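Local structure of putative cytochrome P450 154A1 (Streptomyces coelicolor, 1ODO) at residues A360-E363 with V364-L368; A113-P116 with A117-M121. The protein is a haem protein of the cytochrome P450 family and binds 4-phenyl-1H-imidazole beside its haem. All blocks are in the same frame, centred on the assembly; numbering follows the deposited sequence.

Contact 1 of 2, residues A360-E363 with V364-L368; sequences ARME and VTLAL
V364 sits one turn beyond A360, and the same spacing pairs R361 with T365, M362 with L366 and E363 with A367. All lie on helix 357-374, which corresponds to helix L of the cytochrome P450 fold. Four backbone bonds hold this regular alpha-helical stretch: V364 N to A360 O (3.0 Å), T365 N to R361 O, L366 N to M362 O and A367 N to E363 O. The first is nearly straight at 172°. Beside it the CG2 methyl of V364 lies against the carbonyl oxygen, 3.3 Å from A360 O.

The apolar packing is modest. M362 and L366 run alongside each other in the same direction, with M362 CG 3.8 Å from L366 CD1. The M362 chain starts out extended, CG anti to the backbone N (chi1 -173°), which carries CG along L366 CD1. It bends only beyond CG, at the sulfur end that reaches helix 108-131. Both side chains face that helix. V364 also packs on V250. A360 and E363 touch the haem, so the start of this segment forms part of the cofactor wall.

The polar side chains behave differently. R361 NE forms a salt bridge with E280 OE1 on helix 275-285. T365 folds its hydroxyl back onto the helix: chi1 of 61° swings OG1 over the preceding turn. Its single proton has two acceptors within reach: M362 O lies 3.0 Å from T365 OG1, and R361 O lies 3.2 Å from the same oxygen.

Contact 2 of 2, residues A113-P116 with A117-M121; sequences AMRP and AVEAM
A113 is joined to A117 by a water. The water donates to A113 O at 2.7 Å and accepts from A117 N at 3.0 Å. The two backbone atoms themselves, A113 O and A117 N, stand 5.2 Å apart, so the water is inserted into a widened turn.

M114 restores the direct pattern. Its carbonyl O takes V118 N at 2.9 Å in a nearly straight bond (169°). V118 CG2 lies close to the same oxygen, while M114 CB and V118 CG2 meet more loosely at 4.3 Å.

R115 accepts E119 N through its carbonyl O. The two side chains cross obliquely, and the contact is made by the aliphatic part of the arginine: R115 CG lies 3.3 Å from E119 OE2. The bend at chi3 (-72°) turns the guanidinium off the line of the chain, and its plane is 74° from that of the carboxylate. R115 NH1 stays 4.9 Å from E119 OE2. The charged ends are not in contact, though their opposite charges may still attract weakly.

P116 has no N-H to give to the turn before it, and the helix kinks here. Its carbonyl O still accepts A120 N, in a less straight bond. The whole is a proline kink with a water-bridged turn, in the helix that corresponds to helix D of the P450 fold.

In the fold
The two contacts lie on neighbouring helices, with centres about 11 Å apart. Contact 1 is buried, on the haem side; contact 2 is a surface contact on helix 108-131. They meet directly. M362 CE packs on V118 CG2 at 3.6 Å, and L366 CD1 packs on E119 CG. M362 SD also lies near R115 NH2. Both also touch helix 147-157, and contact 1 reaches helix 247-260. This matches the D, E, I, L four-helix bundle of the P450 fold. The chemistry follows the location. Contact 1 keeps an unbroken backbone pattern. Contact 2 has one face on helix 357-374 but leaves P116 and A120 exposed, and its pattern is interrupted by the proline and patched by a water.

Contact 1 of 2, residues A360-E363 with V364-L368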
ATOM      1  N   ALA A 360      -2.266  -6.774  -7.422  1.00 11.98           N
ATOM      2  CA  ALA A 360      -1.066  -5.939  -7.385  1.00 10.90           C
ATOM      3  C   ALA A 360       0.128  -6.736  -7.906  1.00 11.56           C
ATOM      4  O   ALA A 360       0.912  -6.248  -8.720  1.00 11.30           O
ATOM      5  CB  ALA A 360      -0.793  -5.455  -5.958  1.00 12.48           C
ATOM      6  N   ARG A 361       0.266  -7.971  -7.436  1.00 13.19           N
ATOM      7  CA  ARG A 361       1.374  -8.806  -7.878  1.00 13.17           C
ATOM      8  C   ARG A 361       1.335  -8.960  -9.399  1.00 13.99           C
ATOM      9  O   ARG A 361       2.360  -8.824 -10.065  1.00 13.57           O
ATOM     10  CB  ARG A 361       1.316 -10.170  -7.180  1.00 13.26           C
ATOM     11  CG  ARG A 361       1.885 -10.146  -5.755  1.00 12.21           C
ATOM     12  CD  ARG A 361       1.584 -11.421  -4.977  1.00 13.04           C
ATOM     13  NE  ARG A 361       2.520 -11.604  -3.867  1.00 13.08           N
ATOM     14  CZ  ARG A 361       2.192 -12.077  -2.668  1.00 13.55           C
ATOM     15  NH1 ARG A 361       0.937 -12.418  -2.398  1.00 14.16           N
ATOM     16  NH2 ARG A 361       3.128 -12.221  -1.739  1.00 14.16           N
ATOM     17  N   MET A 362       0.152  -9.209  -9.953  1.00 13.90           N
ATOM     18  CA  MET A 362       0.035  -9.368 -11.398  1.00 13.88           C
ATOM     19  C   MET A 362       0.401  -8.079 -12.129  1.00 13.35           C
ATOM     20  O   MET A 362       1.135  -8.109 -13.116  1.00 13.18           O
ATOM     21  CB  MET A 362      -1.383  -9.799 -11.787  1.00 15.80           C
ATOM     22  CG  MET A 362      -1.507 -10.148 -13.266  1.00 18.06           C
ATOM     23  SD  MET A 362      -3.100 -10.875 -13.691  1.00 23.48           S
ATOM     24  CE  MET A 362      -4.119  -9.429 -13.597  1.00 18.38           C
ATOM     25  N   GLU A 363      -0.104  -6.949 -11.642  1.00 12.66           N
ATOM     26  CA  GLU A 363       0.181  -5.659 -12.258  1.00 12.89           C
ATOM     27  C   GLU A 363       1.676  -5.396 -12.369  1.00 12.29           C
ATOM     28  O   GLU A 363       2.174  -5.026 -13.430  1.00 11.11           O
ATOM     29  CB  GLU A 363      -0.454  -4.519 -11.450  1.00 13.53           C
ATOM     30  CG  GLU A 363      -1.959  -4.374 -11.630  1.00 16.57           C
ATOM     31  CD  GLU A 363      -2.517  -3.168 -10.893  1.00 18.22           C
ATOM     32  OE1 GLU A 363      -1.875  -2.097 -10.933  1.00 18.54           O
ATOM     33  OE2 GLU A 363      -3.603  -3.282 -10.289  1.00 19.86           O
ATOM     34  N   VAL A 364       2.393  -5.590 -11.268  1.00 12.09           N
ATOM     35  CA  VAL A 364       3.831  -5.358 -11.262  1.00 11.20           C
ATOM     36  C   VAL A 364       4.621  -6.343 -12.114  1.00 11.34           C
ATOM     37  O   VAL A 364       5.515  -5.941 -12.858  1.00 12.73           O
ATOM     38  CB  VAL A 364       4.392  -5.378  -9.827  1.00 10.77           C
ATOM     39  CG1 VAL A 364       5.865  -5.006  -9.842  1.00 11.39           C
ATOM     40  CG2 VAL A 364       3.609  -4.409  -8.949  1.00 12.39           C
ATOM     41  N   THR A 365       4.303  -7.629 -12.017  1.00 11.36           N
ATOM     42  CA  THR A 365       5.031  -8.613 -12.809  1.00 13.93           C
ATOM     43  C   THR A 365       4.840  -8.339 -14.304  1.00 14.62           C
ATOM     44  O   THR A 365       5.800  -8.373 -15.072  1.00 13.88           O
ATOM     45  CB  THR A 365       4.596 -10.064 -12.469  1.00 16.56           C
ATOM     46  OG1 THR A 365       3.206 -10.238 -12.757  1.00 21.23           O
ATOM     47  CG2 THR A 365       4.840 -10.355 -10.990  1.00 15.14           C
ATOM     48  N   LEU A 366       3.608  -8.043 -14.707  1.00 14.39           N
ATOM     49  CA  LEU A 366       3.319  -7.758 -16.111  1.00 15.49           C
ATOM     50  C   LEU A 366       4.031  -6.487 -16.571  1.00 15.81           C
ATOM     51  O   LEU A 366       4.610  -6.443 -17.662  1.00 15.13           O
ATOM     52  CB  LEU A 366       1.811  -7.603 -16.327  1.00 14.76           C
ATOM     53  CG  LEU A 366       0.991  -8.895 -16.366  1.00 17.03           C
ATOM     54  CD1 LEU A 366      -0.478  -8.557 -16.531  1.00 16.38           C
ATOM     55  CD2 LEU A 366       1.466  -9.769 -17.526  1.00 15.85           C
ATOM     56  N   ALA A 367       3.989  -5.452 -15.738  1.00 15.63           N
ATOM     57  CA  ALA A 367       4.635  -4.191 -16.074  1.00 15.19           C
ATOM     58  C   ALA A 367       6.133  -4.396 -16.285  1.00 15.43           C
ATOM     59  O   ALA A 367       6.698  -3.917 -17.267  1.00 13.54           O
ATOM     60  CB  ALA A 367       4.389  -3.165 -14.972  1.00 15.87           C
ATOM     61  N   LEU A 368       6.776  -5.120 -15.373  1.00 13.71           N
ATOM     62  CA  LEU A 368       8.211  -5.366 -15.495  1.00 15.13           C
ATOM     63  C   LEU A 368       8.567  -6.101 -16.780  1.00 15.47           C
ATOM     64  O   LEU A 368       9.468  -5.688 -17.506  1.00 14.84           O
ATOM     65  CB  LEU A 368       8.726  -6.173 -14.302  1.00 14.01           C
ATOM     66  CG  LEU A 368       8.712  -5.476 -12.942  1.00 15.86           C
ATOM     67  CD1 LEU A 368       9.243  -6.435 -11.885  1.00 16.23           C
ATOM     68  CD2 LEU A 368       9.561  -4.212 -12.994  1.00 14.55           C
TER

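Contact 2 of 2, residues A113-P116 with A117-M121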
ATOM      1  N   ALA A 113      -8.860 -14.067 -14.778  1.00 23.19           N
ATOM      2  CA  ALA A 113      -9.749 -13.628 -15.851  1.00 23.97           C
ATOM      3  C   ALA A 113      -9.443 -12.205 -16.309  1.00 23.90           C
ATOM      4  O   ALA A 113      -9.761 -11.831 -17.437  1.00 24.17           O
ATOM      5  CB  ALA A 113     -11.203 -13.724 -15.393  1.00 24.27           C
ATOM      6  N   MET A 114      -8.821 -11.421 -15.435  1.00 22.11           N
ATOM      7  CA  MET A 114      -8.472 -10.038 -15.752  1.00 22.25           C
ATOM      8  C   MET A 114      -7.124  -9.896 -16.452  1.00 20.91           C
ATOM      9  O   MET A 114      -6.810  -8.831 -16.980  1.00 19.45           O
ATOM     10  CB  MET A 114      -8.412  -9.197 -14.476  1.00 25.16           C
ATOM     11  CG  MET A 114      -9.709  -9.046 -13.728  1.00 29.05           C
ATOM     12  SD  MET A 114      -9.417  -8.046 -12.257  1.00 35.62           S
ATOM     13  CE  MET A 114      -9.153  -6.426 -13.011  1.00 32.44           C
ATOM     14  N   ARG A 115      -6.326 -10.958 -16.449  1.00 20.01           N
ATOM     15  CA  ARG A 115      -5.015 -10.900 -17.085  1.00 21.37           C
ATOM     16  C   ARG A 115      -4.992 -10.273 -18.478  1.00 20.96           C
ATOM     17  O   ARG A 115      -4.209  -9.360 -18.730  1.00 20.30           O
ATOM     18  CB  ARG A 115      -4.375 -12.293 -17.114  1.00 23.54           C
ATOM     19  CG  ARG A 115      -2.927 -12.300 -17.593  1.00 28.70           C
ATOM     20  CD  ARG A 115      -2.275 -13.659 -17.367  1.00 33.02           C
ATOM     21  NE  ARG A 115      -2.016 -13.917 -15.951  1.00 36.31           N
ATOM     22  CZ  ARG A 115      -0.943 -13.482 -15.295  1.00 37.62           C
ATOM     23  NH1 ARG A 115      -0.019 -12.769 -15.929  1.00 38.80           N
ATOM     24  NH2 ARG A 115      -0.795 -13.752 -14.003  1.00 36.33           N
ATOM     25  N   PRO A 116      -5.853 -10.739 -19.398  1.00 20.29           N
ATOM     26  CA  PRO A 116      -5.859 -10.163 -20.747  1.00 20.73           C
ATOM     27  C   PRO A 116      -6.075  -8.653 -20.749  1.00 20.78           C
ATOM     28  O   PRO A 116      -5.389  -7.923 -21.463  1.00 19.34           O
ATOM     29  CB  PRO A 116      -6.997 -10.911 -21.436  1.00 22.03           C
ATOM     30  CG  PRO A 116      -6.955 -12.251 -20.768  1.00 21.15           C
ATOM     31  CD  PRO A 116      -6.795 -11.868 -19.313  1.00 21.49           C
ATOM     32  N   ALA A 117      -7.027  -8.188 -19.948  1.00 19.46           N
ATOM     33  CA  ALA A 117      -7.314  -6.762 -19.876  1.00 19.84           C
ATOM     34  C   ALA A 117      -6.126  -5.996 -19.305  1.00 18.90           C
ATOM     35  O   ALA A 117      -5.746  -4.950 -19.825  1.00 18.23           O
ATOM     36  CB  ALA A 117      -8.560  -6.514 -19.024  1.00 19.70           C
ATOM     37  N   VAL A 118      -5.536  -6.514 -18.234  1.00 19.74           N
ATOM     38  CA  VAL A 118      -4.393  -5.842 -17.624  1.00 18.26           C
ATOM     39  C   VAL A 118      -3.197  -5.833 -18.578  1.00 18.99           C
ATOM     40  O   VAL A 118      -2.506  -4.823 -18.702  1.00 18.20           O
ATOM     41  CB  VAL A 118      -4.007  -6.508 -16.282  1.00 18.41           C
ATOM     42  CG1 VAL A 118      -2.796  -5.797 -15.665  1.00 18.91           C
ATOM     43  CG2 VAL A 118      -5.194  -6.447 -15.324  1.00 16.73           C
ATOM     44  N   GLU A 119      -2.954  -6.948 -19.260  1.00 19.66           N
ATOM     45  CA  GLU A 119      -1.836  -7.007 -20.192  1.00 20.45           C
ATOM     46  C   GLU A 119      -2.012  -5.939 -21.268  1.00 20.08           C
ATOM     47  O   GLU A 119      -1.050  -5.285 -21.663  1.00 18.56           O
ATOM     48  CB  GLU A 119      -1.743  -8.387 -20.854  1.00 24.33           C
ATOM     49  CG  GLU A 119      -1.394  -9.512 -19.900  1.00 30.19           C
ATOM     50  CD  GLU A 119      -0.891 -10.752 -20.620  1.00 34.30           C
ATOM     51  OE1 GLU A 119       0.149 -10.654 -21.308  1.00 37.13           O
ATOM     52  OE2 GLU A 119      -1.531 -11.820 -20.497  1.00 36.42           O
ATOM     53  N   ALA A 120      -3.247  -5.773 -21.735  1.00 19.90           N
ATOM     54  CA  ALA A 120      -3.552  -4.784 -22.764  1.00 19.29           C
ATOM     55  C   ALA A 120      -3.225  -3.385 -22.253  1.00 19.23           C
ATOM     56  O   ALA A 120      -2.634  -2.575 -22.968  1.00 20.03           O
ATOM     57  CB  ALA A 120      -5.025  -4.877 -23.163  1.00 19.58           C
ATOM     58  N   MET A 121      -3.616  -3.102 -21.013  1.00 17.15           N
ATOM     59  CA  MET A 121      -3.352  -1.795 -20.416  1.00 17.51           C
ATOM     60  C   MET A 121      -1.848  -1.562 -20.324  1.00 17.26           C
ATOM     61  O   MET A 121      -1.354  -0.468 -20.614  1.00 15.87           O
ATOM     62  CB  MET A 121      -3.966  -1.715 -19.017  1.00 16.26           C
ATOM     63  CG  MET A 121      -5.481  -1.703 -19.002  1.00 17.31           C
ATOM     64  SD  MET A 121      -6.133  -1.861 -17.322  1.00 18.20           S
ATOM     65  CE  MET A 121      -7.656  -2.754 -17.614  1.00 19.87           C
TER
HETATM   66  O   HOH W   1      -9.554  -9.572 -18.983  1.00 22.11           O